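Local atomic coordinates of C-X-C motif chemokine 13 (Homo sapiens, PDB entry 7JNY), a protein that attracts B lymphocytes as a secreted chemokine that binds the receptor CXCR5. Residues I30-R35 with K42-W47. Numbering follows the deposited sequence.
Sequences IQILPR and KEIIVW
Gln31 and Ile45 face each other as an antiparallel hydrogen-bonded pair, and Leu33 and Glu43 form the next one. Gln31 N donates to Ile45 O at 2.8 Å, and Leu33 N to Glu43 O at 2.9 Å; each bond is returned by the partner's N. The axes of segments 30-33 and 43-47 approach to 4.7 Å. Ile30-Val46 and Ile32-Ile44 are the non-hydrogen-bonded pairs. Their side chains share one face; those of Ile30, Ile32 and Ile44 pack on helix 61-72. There Ile30 CG2 meets Ile44 CG2 at 3.8 Å. At the turn end, the extended Lys42 chain brings CE to 3.6 Å from Ile32 CG2. On the other face, Leu33 CD1 touches Ile45 CD1 at 4.0 Å. Beside them, Trp47 NE1 donates to Gln31 OE1 at 3.0 Å. The amide and indole planes are 75° apart, and NE1 sits above the amide plane, off the lone pairs. With CG anti to its carbonyl carbon (chi1 -62°) and the chain extended beyond it, Gln31 reaches towards the indole edge. Its NE2 hydrogen-bonds Glu4 OE1, while the Glu43 carboxylate accepts hydrogen bonds from the backbone N of Arg13 and Cys14. The helix-facing side of this chemokine hairpin is thus largely apolar. Opposite, Trp47 and Glu4 probably fix the turn of the Gln31 amide, though NE1 is poorly aimed.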
loop_
_atom_site.group_PDB
_atom_site.type_symbol
_atom_site.label_atom_id
_atom_site.label_comp_id
_atom_site.label_asym_id
_atom_site.label_seq_id
_atom_site.Cartn_x
_atom_site.Cartn_y
_atom_site.Cartn_z
ATOM N N ILE A 30 -3.647 2.950 3.191
ATOM C CA ILE A 30 -2.942 2.040 2.288
ATOM C C ILE A 30 -3.396 0.618 2.590
ATOM O O ILE A 30 -3.368 0.192 3.747
ATOM C CB ILE A 30 -1.423 2.141 2.445
ATOM C CG1 ILE A 30 -0.917 3.514 2.014
ATOM C CG2 ILE A 30 -0.742 1.058 1.647
ATOM C CD1 ILE A 30 0.391 3.864 2.676
ATOM N N GLN A 31 -3.778 -0.129 1.556
ATOM C CA GLN A 31 -4.269 -1.487 1.732
ATOM C C GLN A 31 -3.285 -2.431 1.074
ATOM O O GLN A 31 -2.976 -2.281 -0.117
ATOM C CB GLN A 31 -5.637 -1.669 1.094
ATOM C CG GLN A 31 -6.704 -0.792 1.700
ATOM C CD GLN A 31 -8.024 -1.011 1.033
ATOM O OE1 GLN A 31 -8.093 -1.115 -0.190
ATOM N NE2 GLN A 31 -9.092 -1.046 1.815
ATOM N N ILE A 32 -2.787 -3.390 1.830
ATOM C CA ILE A 32 -1.833 -4.360 1.305
ATOM C C ILE A 32 -2.528 -5.705 1.268
ATOM O O ILE A 32 -3.056 -6.166 2.294
ATOM C CB ILE A 32 -0.560 -4.424 2.149
ATOM C CG1 ILE A 32 0.116 -3.053 2.121
ATOM C CG2 ILE A 32 0.409 -5.437 1.603
ATOM C CD1 ILE A 32 1.411 -3.058 2.807
ATOM N N LEU A 33 -2.518 -6.332 0.092
ATOM C CA LEU A 33 -3.044 -7.684 -0.067
ATOM C C LEU A 33 -1.910 -8.595 -0.490
ATOM O O LEU A 33 -1.569 -8.644 -1.688
ATOM C CB LEU A 33 -4.169 -7.678 -1.093
ATOM C CG LEU A 33 -5.308 -6.747 -0.683
ATOM C CD1 LEU A 33 -5.223 -5.506 -1.520
ATOM C CD2 LEU A 33 -6.651 -7.434 -0.853
ATOM N N PRO A 34 -1.277 -9.295 0.448
ATOM C CA PRO A 34 -0.254 -10.257 0.071
ATOM C C PRO A 34 -0.815 -11.264 -0.914
ATOM O O PRO A 34 -2.001 -11.580 -0.919
ATOM C CB PRO A 34 0.146 -10.914 1.389
ATOM C CG PRO A 34 -0.874 -10.531 2.368
ATOM C CD PRO A 34 -1.590 -9.323 1.882
ATOM N N ARG A 35 0.034 -11.748 -1.785
ATOM C CA ARG A 35 -0.417 -12.681 -2.749
ATOM C C ARG A 35 -0.717 -13.967 -2.087
ATOM O O ARG A 35 -0.235 -14.337 -1.028
ATOM C CB ARG A 35 0.605 -12.900 -3.817
ATOM C CG ARG A 35 1.887 -13.436 -3.359
ATOM C CD ARG A 35 2.601 -14.112 -4.512
ATOM N NE ARG A 35 4.031 -14.080 -4.365
ATOM C CZ ARG A 35 4.777 -15.161 -4.221
ATOM N NH1 ARG A 35 4.223 -16.362 -4.205
ATOM N NH2 ARG A 35 6.075 -15.043 -4.073
ATOM N N LYS A 42 1.226 -9.602 -5.136
ATOM C CA LYS A 42 0.903 -8.681 -4.062
ATOM C C LYS A 42 0.295 -7.416 -4.639
ATOM O O LYS A 42 0.767 -6.902 -5.652
ATOM C CB LYS A 42 2.166 -8.335 -3.283
ATOM C CG LYS A 42 2.014 -7.275 -2.205
ATOM C CD LYS A 42 3.307 -7.312 -1.423
ATOM C CE LYS A 42 3.341 -6.294 -0.296
ATOM N NZ LYS A 42 4.738 -6.279 0.241
ATOM N N GLU A 43 -0.768 -6.919 -4.010
ATOM C CA GLU A 43 -1.407 -5.690 -4.456
ATOM C C GLU A 43 -1.283 -4.655 -3.340
ATOM O O GLU A 43 -1.244 -4.999 -2.160
ATOM C CB GLU A 43 -2.863 -5.911 -4.833
ATOM C CG GLU A 43 -3.006 -6.887 -6.018
ATOM C CD GLU A 43 -4.423 -6.932 -6.574
ATOM O OE1 GLU A 43 -5.364 -7.098 -5.772
ATOM O OE2 GLU A 43 -4.577 -6.812 -7.780
ATOM N N ILE A 44 -1.153 -3.391 -3.727
ATOM C CA ILE A 44 -1.052 -2.281 -2.773
ATOM C C ILE A 44 -1.975 -1.201 -3.301
ATOM O O ILE A 44 -1.759 -0.684 -4.405
ATOM C CB ILE A 44 0.373 -1.741 -2.608
ATOM C CG1 ILE A 44 1.340 -2.835 -2.121
ATOM C CG2 ILE A 44 0.347 -0.541 -1.634
ATOM C CD1 ILE A 44 2.749 -2.345 -1.730
ATOM N N ILE A 45 -3.021 -0.880 -2.548
ATOM C CA ILE A 45 -4.024 0.083 -2.987
ATOM C C ILE A 45 -3.941 1.316 -2.090
ATOM O O ILE A 45 -4.047 1.208 -0.862
ATOM C CB ILE A 45 -5.426 -0.522 -2.961
ATOM C CG1 ILE A 45 -5.430 -1.799 -3.835
ATOM C CG2 ILE A 45 -6.426 0.488 -3.449
ATOM C CD1 ILE A 45 -6.706 -2.576 -3.760
ATOM N N VAL A 46 -3.754 2.475 -2.691
ATOM C CA VAL A 46 -3.584 3.735 -1.951
ATOM C C VAL A 46 -4.844 4.573 -2.085
ATOM O O VAL A 46 -5.273 4.911 -3.203
ATOM C CB VAL A 46 -2.361 4.516 -2.449
ATOM C CG1 VAL A 46 -2.271 5.870 -1.718
ATOM C CG2 VAL A 46 -1.099 3.700 -2.249
ATOM N N TRP A 47 -5.433 4.926 -0.942
ATOM C CA TRP A 47 -6.625 5.771 -0.908
ATOM C C TRP A 47 -6.191 7.196 -0.663
ATOM O O TRP A 47 -5.729 7.522 0.436
ATOM C CB TRP A 47 -7.595 5.320 0.174
ATOM C CG TRP A 47 -8.123 4.004 -0.123
ATOM C CD1 TRP A 47 -7.408 2.854 -0.272
ATOM C CD2 TRP A 47 -9.477 3.682 -0.389
ATOM N NE1 TRP A 47 -8.251 1.815 -0.575
ATOM C CE2 TRP A 47 -9.529 2.302 -0.659
ATOM C CE3 TRP A 47 -10.665 4.425 -0.411
ATOM C CZ2 TRP A 47 -10.723 1.644 -0.948
ATOM C CZ3 TRP A 47 -11.848 3.772 -0.696
ATOM C CH2 TRP A 47 -11.868 2.395 -0.962
#